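Local coordinates for tRNA (adenine(58)-N(1))-methyltransferase TrmI (Thermus thermophilus, PDB 2PWY), which catalyses the S-adenosyl-L-methionine-dependent methylation of adenosine 58 in tRNA to N(1)-methyladenosine and is required for growth at extreme temperatures, at residues E102-L114 with H133-W145. Numbering follows the deposited sequence.
With SAH (S-adenosyl-L-homocysteine), chain E.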
loop_
_atom_site.group_PDB
_atom_site.type_symbol
_atom_site.label_atom_id
_atom_site.label_comp_id
_atom_site.label_asym_id
_atom_site.label_seq_id
_atom_site.Cartn_x
_atom_site.Cartn_y
_atom_site.Cartn_z
ATOM N N GLU A 102 11.090 13.178 -25.244
ATOM C CA GLU A 102 9.902 13.344 -24.416
ATOM C C GLU A 102 8.687 13.787 -25.211
ATOM O O GLU A 102 8.786 14.672 -26.057
ATOM C CB GLU A 102 10.139 14.389 -23.305
ATOM C CG GLU A 102 8.893 14.610 -22.436
ATOM C CD GLU A 102 8.974 15.808 -21.481
ATOM O OE1 GLU A 102 9.593 16.845 -21.821
ATOM O OE2 GLU A 102 8.397 15.702 -20.372
ATOM N N ALA A 103 7.538 13.186 -24.914
ATOM C CA ALA A 103 6.246 13.754 -25.335
ATOM C C ALA A 103 5.150 13.296 -24.359
ATOM O O ALA A 103 5.230 12.181 -23.846
ATOM C CB ALA A 103 5.906 13.322 -26.770
ATOM N N GLY A 104 4.156 14.147 -24.059
ATOM C CA GLY A 104 4.119 15.553 -24.490
ATOM C C GLY A 104 4.703 16.476 -23.428
ATOM O O GLY A 104 4.631 16.168 -22.235
ATOM N N THR A 105 5.295 17.599 -23.845
ATOM C CA THR A 105 5.877 18.551 -22.884
ATOM C C THR A 105 4.884 18.903 -21.771
ATOM O O THR A 105 5.258 18.982 -20.594
ATOM C CB THR A 105 6.401 19.835 -23.582
ATOM O OG1 THR A 105 7.073 19.474 -24.795
ATOM C CG2 THR A 105 7.375 20.588 -22.680
ATOM N N GLY A 106 3.619 19.102 -22.148
ATOM C CA GLY A 106 2.551 19.365 -21.189
ATOM C C GLY A 106 2.733 20.707 -20.515
ATOM O O GLY A 106 2.584 21.742 -21.163
ATOM N N SER A 107 3.045 20.681 -19.211
ATOM C CA SER A 107 3.333 21.901 -18.440
ATOM C C SER A 107 4.795 21.983 -17.998
ATOM O O SER A 107 5.168 22.867 -17.236
ATOM C CB SER A 107 2.387 22.016 -17.241
ATOM O OG SER A 107 1.074 22.267 -17.721
ATOM N N GLY A 108 5.611 21.046 -18.485
ATOM C CA GLY A 108 7.053 21.063 -18.231
ATOM C C GLY A 108 7.522 20.447 -16.924
ATOM O O GLY A 108 8.699 20.556 -16.578
ATOM N N GLY A 109 6.627 19.773 -16.206
ATOM C CA GLY A 109 7.007 19.174 -14.922
ATOM C C GLY A 109 8.014 18.056 -15.112
ATOM O O GLY A 109 9.115 18.104 -14.563
ATOM N N LEU A 110 7.637 17.046 -15.892
ATOM C CA LEU A 110 8.567 15.950 -16.197
ATOM C C LEU A 110 9.805 16.491 -16.933
ATOM O O LEU A 110 10.926 16.050 -16.681
ATOM C CB LEU A 110 7.858 14.849 -16.998
ATOM C CG LEU A 110 8.717 13.622 -17.335
ATOM C CD1 LEU A 110 9.369 13.040 -16.088
ATOM C CD2 LEU A 110 7.922 12.562 -18.139
ATOM N N THR A 111 9.600 17.470 -17.816
ATOM C CA THR A 111 10.711 18.103 -18.535
ATOM C C THR A 111 11.816 18.551 -17.579
ATOM O O THR A 111 12.998 18.313 -17.833
ATOM C CB THR A 111 10.251 19.309 -19.380
ATOM O OG1 THR A 111 9.114 18.927 -20.171
ATOM C CG2 THR A 111 11.399 19.770 -20.291
ATOM N N LEU A 112 11.424 19.185 -16.473
ATOM C CA LEU A 112 12.397 19.651 -15.492
ATOM C C LEU A 112 13.184 18.511 -14.846
ATOM O O LEU A 112 14.409 18.609 -14.692
ATOM C CB LEU A 112 11.699 20.527 -14.447
ATOM C CG LEU A 112 11.345 21.939 -14.948
ATOM C CD1 LEU A 112 10.321 22.574 -14.020
ATOM C CD2 LEU A 112 12.613 22.838 -15.086
ATOM N N PHE A 113 12.493 17.422 -14.505
ATOM C CA PHE A 113 13.152 16.239 -13.939
ATOM C C PHE A 113 14.151 15.651 -14.942
ATOM O O PHE A 113 15.309 15.347 -14.602
ATOM C CB PHE A 113 12.116 15.186 -13.525
ATOM C CG PHE A 113 11.581 15.399 -12.136
ATOM C CD1 PHE A 113 10.572 16.329 -11.901
ATOM C CD2 PHE A 113 12.119 14.686 -11.059
ATOM C CE1 PHE A 113 10.082 16.549 -10.587
ATOM C CE2 PHE A 113 11.640 14.894 -9.755
ATOM C CZ PHE A 113 10.629 15.823 -9.521
ATOM N N LEU A 114 13.709 15.520 -16.189
ATOM C CA LEU A 114 14.569 15.005 -17.268
ATOM C C LEU A 114 15.810 15.889 -17.493
ATOM O O LEU A 114 16.936 15.393 -17.673
ATOM C CB LEU A 114 13.759 14.869 -18.572
ATOM C CG LEU A 114 12.559 13.898 -18.577
ATOM C CD1 LEU A 114 11.844 13.994 -19.933
ATOM C CD2 LEU A 114 12.964 12.463 -18.254
ATOM N N HIS A 133 -0.351 24.859 -24.527
ATOM C CA HIS A 133 0.332 23.983 -23.584
ATOM C C HIS A 133 1.840 24.221 -23.646
ATOM O O HIS A 133 2.487 24.414 -22.615
ATOM C CB HIS A 133 -0.009 22.506 -23.845
ATOM C CG HIS A 133 -1.400 22.111 -23.432
ATOM N ND1 HIS A 133 -1.776 20.795 -23.264
ATOM C CD2 HIS A 133 -2.499 22.853 -23.151
ATOM C CE1 HIS A 133 -3.044 20.741 -22.899
ATOM N NE2 HIS A 133 -3.505 21.978 -22.813
ATOM N N LEU A 134 2.392 24.223 -24.856
ATOM C CA LEU A 134 3.829 24.419 -25.034
ATOM C C LEU A 134 4.310 25.774 -24.504
ATOM O O LEU A 134 5.325 25.847 -23.824
ATOM C CB LEU A 134 4.243 24.227 -26.495
ATOM C CG LEU A 134 5.750 24.351 -26.755
ATOM C CD1 LEU A 134 6.576 23.371 -25.895
ATOM C CD2 LEU A 134 6.065 24.157 -28.232
ATOM N N ALA A 135 3.565 26.841 -24.792
ATOM C CA ALA A 135 3.920 28.160 -24.270
ATOM C C ALA A 135 4.013 28.182 -22.740
ATOM O O ALA A 135 4.988 28.704 -22.192
ATOM C CB ALA A 135 2.950 29.223 -24.776
ATOM N N GLN A 136 3.029 27.588 -22.057
ATOM C CA GLN A 136 3.041 27.531 -20.589
ATOM C C GLN A 136 4.202 26.668 -20.093
ATOM O O GLN A 136 4.893 27.034 -19.133
ATOM C CB GLN A 136 1.709 27.009 -20.030
ATOM C CG GLN A 136 1.583 27.110 -18.492
ATOM C CD GLN A 136 1.768 28.533 -17.975
ATOM O OE1 GLN A 136 1.119 29.464 -18.459
ATOM N NE2 GLN A 136 2.654 28.708 -16.994
ATOM N N ALA A 137 4.424 25.537 -20.763
ATOM C CA ALA A 137 5.514 24.630 -20.379
ATOM C C ALA A 137 6.851 25.353 -20.469
ATOM O O ALA A 137 7.665 25.280 -19.552
ATOM C CB ALA A 137 5.518 23.384 -21.247
ATOM N N GLU A 138 7.067 26.063 -21.572
ATOM C CA GLU A 138 8.300 26.825 -21.742
ATOM C C GLU A 138 8.465 27.867 -20.636
ATOM O O GLU A 138 9.547 27.976 -20.072
ATOM C CB GLU A 138 8.383 27.432 -23.151
ATOM C CG GLU A 138 8.477 26.354 -24.243
ATOM C CD GLU A 138 8.588 26.913 -25.652
ATOM O OE1 GLU A 138 8.433 28.136 -25.822
ATOM O OE2 GLU A 138 8.821 26.122 -26.596
ATOM N N ARG A 139 7.404 28.607 -20.302
ATOM C CA ARG A 139 7.484 29.571 -19.189
ATOM C C ARG A 139 7.854 28.871 -17.885
ATOM O O ARG A 139 8.721 29.344 -17.133
ATOM C CB ARG A 139 6.175 30.360 -19.012
ATOM C CG ARG A 139 5.986 31.492 -20.031
ATOM C CD ARG A 139 4.802 32.416 -19.676
ATOM N NE ARG A 139 3.508 31.760 -19.858
ATOM C CZ ARG A 139 2.843 31.689 -21.011
ATOM N NH1 ARG A 139 3.334 32.240 -22.117
ATOM N NH2 ARG A 139 1.679 31.052 -21.056
ATOM N N ASN A 140 7.195 27.740 -17.624
ATOM C CA ASN A 140 7.415 27.007 -16.376
ATOM C C ASN A 140 8.864 26.546 -16.246
ATOM O O ASN A 140 9.477 26.694 -15.183
ATOM C CB ASN A 140 6.461 25.816 -16.274
ATOM C CG ASN A 140 5.035 26.229 -15.923
ATOM O OD1 ASN A 140 4.777 27.363 -15.507
ATOM N ND2 ASN A 140 4.107 25.300 -16.077
ATOM N N VAL A 141 9.411 26.010 -17.340
ATOM C CA VAL A 141 10.789 25.517 -17.358
ATOM C C VAL A 141 11.766 26.683 -17.178
ATOM O O VAL A 141 12.680 26.635 -16.353
ATOM C CB VAL A 141 11.088 24.747 -18.668
ATOM C CG1 VAL A 141 12.577 24.390 -18.787
ATOM C CG2 VAL A 141 10.218 23.488 -18.733
ATOM N N ARG A 142 11.554 27.741 -17.952
ATOM C CA ARG A 142 12.516 28.831 -17.970
ATOM C C ARG A 142 12.550 29.604 -16.648
ATOM O O ARG A 142 13.604 30.116 -16.255
ATOM C CB ARG A 142 12.295 29.716 -19.197
ATOM C CG ARG A 142 12.701 28.961 -20.467
ATOM C CD ARG A 142 12.021 29.445 -21.744
ATOM N NE ARG A 142 12.481 28.639 -22.879
ATOM C CZ ARG A 142 12.067 28.781 -24.135
ATOM N NH1 ARG A 142 11.168 29.705 -24.453
ATOM N NH2 ARG A 142 12.560 27.987 -25.079
ATOM N N ALA A 143 11.418 29.629 -15.942
ATOM C CA ALA A 143 11.300 30.336 -14.663
ATOM C C ALA A 143 12.081 29.656 -13.542
ATOM O O ALA A 143 12.375 30.277 -12.510
ATOM C CB ALA A 143 9.828 30.477 -14.268
ATOM N N PHE A 144 12.415 28.380 -13.748
ATOM C CA PHE A 144 13.022 27.555 -12.703
ATOM C C PHE A 144 14.427 27.074 -13.064
ATOM O O PHE A 144 15.234 26.788 -12.173
ATOM C CB PHE A 144 12.131 26.335 -12.459
ATOM C CG PHE A 144 12.436 25.598 -11.190
ATOM C CD1 PHE A 144 11.974 26.078 -9.964
ATOM C CD2 PHE A 144 13.165 24.414 -11.212
ATOM C CE1 PHE A 144 12.239 25.385 -8.773
ATOM C CE2 PHE A 144 13.440 23.730 -10.026
ATOM C CZ PHE A 144 12.966 24.214 -8.810
ATOM N N TRP A 145 14.713 27.010 -14.362
ATOM C CA TRP A 145 15.881 26.310 -14.888
ATOM C C TRP A 145 16.459 27.102 -16.049
ATOM O O TRP A 145 15.775 27.325 -17.056
ATOM C CB TRP A 145 15.422 24.930 -15.362
ATOM C CG TRP A 145 16.435 24.013 -16.022
ATOM C CD1 TRP A 145 16.469 23.677 -17.338
ATOM C CD2 TRP A 145 17.492 23.260 -15.387
ATOM N NE1 TRP A 145 17.478 22.772 -17.581
ATOM C CE2 TRP A 145 18.125 22.501 -16.404
ATOM C CE3 TRP A 145 17.964 23.156 -14.072
ATOM C CZ2 TRP A 145 19.216 21.667 -16.152
ATOM C CZ3 TRP A 145 19.063 22.315 -13.815
ATOM C CH2 TRP A 145 19.666 21.574 -14.861
HETATM N N SAH E . 4.459 15.259 -18.291
HETATM C CA SAH E . 3.846 16.605 -18.537
HETATM C CB SAH E . 2.337 16.494 -18.714
HETATM C CG SAH E . 1.951 15.899 -20.071
HETATM S SD SAH E . 0.161 16.041 -20.317
HETATM C C SAH E . 4.204 17.517 -17.379
HETATM O O SAH E . 4.798 17.058 -16.391
HETATM O OXT SAH E . 3.926 18.721 -17.420
HETATM C "C5'" SAH E . 0.138 15.295 -21.968
HETATM C "C4'" SAH E . 0.525 16.299 -23.061
HETATM O "O4'" SAH E . 0.869 15.588 -24.232
HETATM C "C3'" SAH E . -0.581 17.279 -23.470
HETATM O "O3'" SAH E . -0.056 18.600 -23.384
HETATM C "C2'" SAH E . -0.924 16.895 -24.910
HETATM O "O2'" SAH E . -1.224 17.997 -25.736
HETATM C "C1'" SAH E . 0.369 16.274 -25.377
HETATM N N9 SAH E . 0.305 15.234 -26.417
HETATM C C8 SAH E . -0.539 14.160 -26.458
HETATM N N7 SAH E . -0.196 13.415 -27.534
HETATM C C5 SAH E . 0.876 13.964 -28.146
HETATM C C6 SAH E . 1.619 13.604 -29.277
HETATM N N6 SAH E . 1.324 12.500 -29.981
HETATM N N1 SAH E . 2.682 14.419 -29.645
HETATM C C2 SAH E . 2.991 15.552 -28.932
HETATM N N3 SAH E . 2.242 15.900 -27.825
HETATM C C4 SAH E . 1.205 15.116 -27.442
#
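The amide of Asn140 reaches Ser107 with one N-H, edge-on. ND2 donates to Ser107 O at 2.9 Å, nearly straight (167°), in the carbonyl plane and on a lone pair. CG stands anti to the carbonyl carbon (chi1 -75°), which turns the edge of the amide to Ser107 O. ND2 also bonds Lys74 O, and Gln136 NE2 reaches Asn140 OD1 from above its carbonyl plane. With an alanine at this position, Ser107 O and Lys74 O would probably both lose their shared donor, and Gln136 NE2 its acceptor. The His133 ring meets S-adenosyl-L-homocysteine at its edge: ND1 donates to O3' of the ligand at 2.8 Å. Leu112 CD2 comes obliquely to the rings of Phe144 and Trp145, and packs 3.5 Å from Trp145 CB.

Between these ends the loop lies close on the helix. Ala137 CB sits 3.4 Å from Gly106 O and also touches Thr105 CG2. A side chain on Gly108 would clash with Val141 CG2. The loop's backbone thus stays near the helix while its other side holds the ligand: Ser107 N and Gly109 N both donate to OXT, and Leu110 N to O, of the ligand carboxylate. This is the glycine-rich strand-turn-helix of a class I methyltransferase.

Helix 109-114 and helix 133-144 run in roughly the same direction, at 40°, with axes 9.5 Å apart. Helix 66-72 covers Leu112 and Phe144, and Tyr69 stacks on Phe144. Strand 150-154 packs on Thr105 and Thr111, while strand 99-103, leading into the loop, lies between strands 123-128 and 167-173.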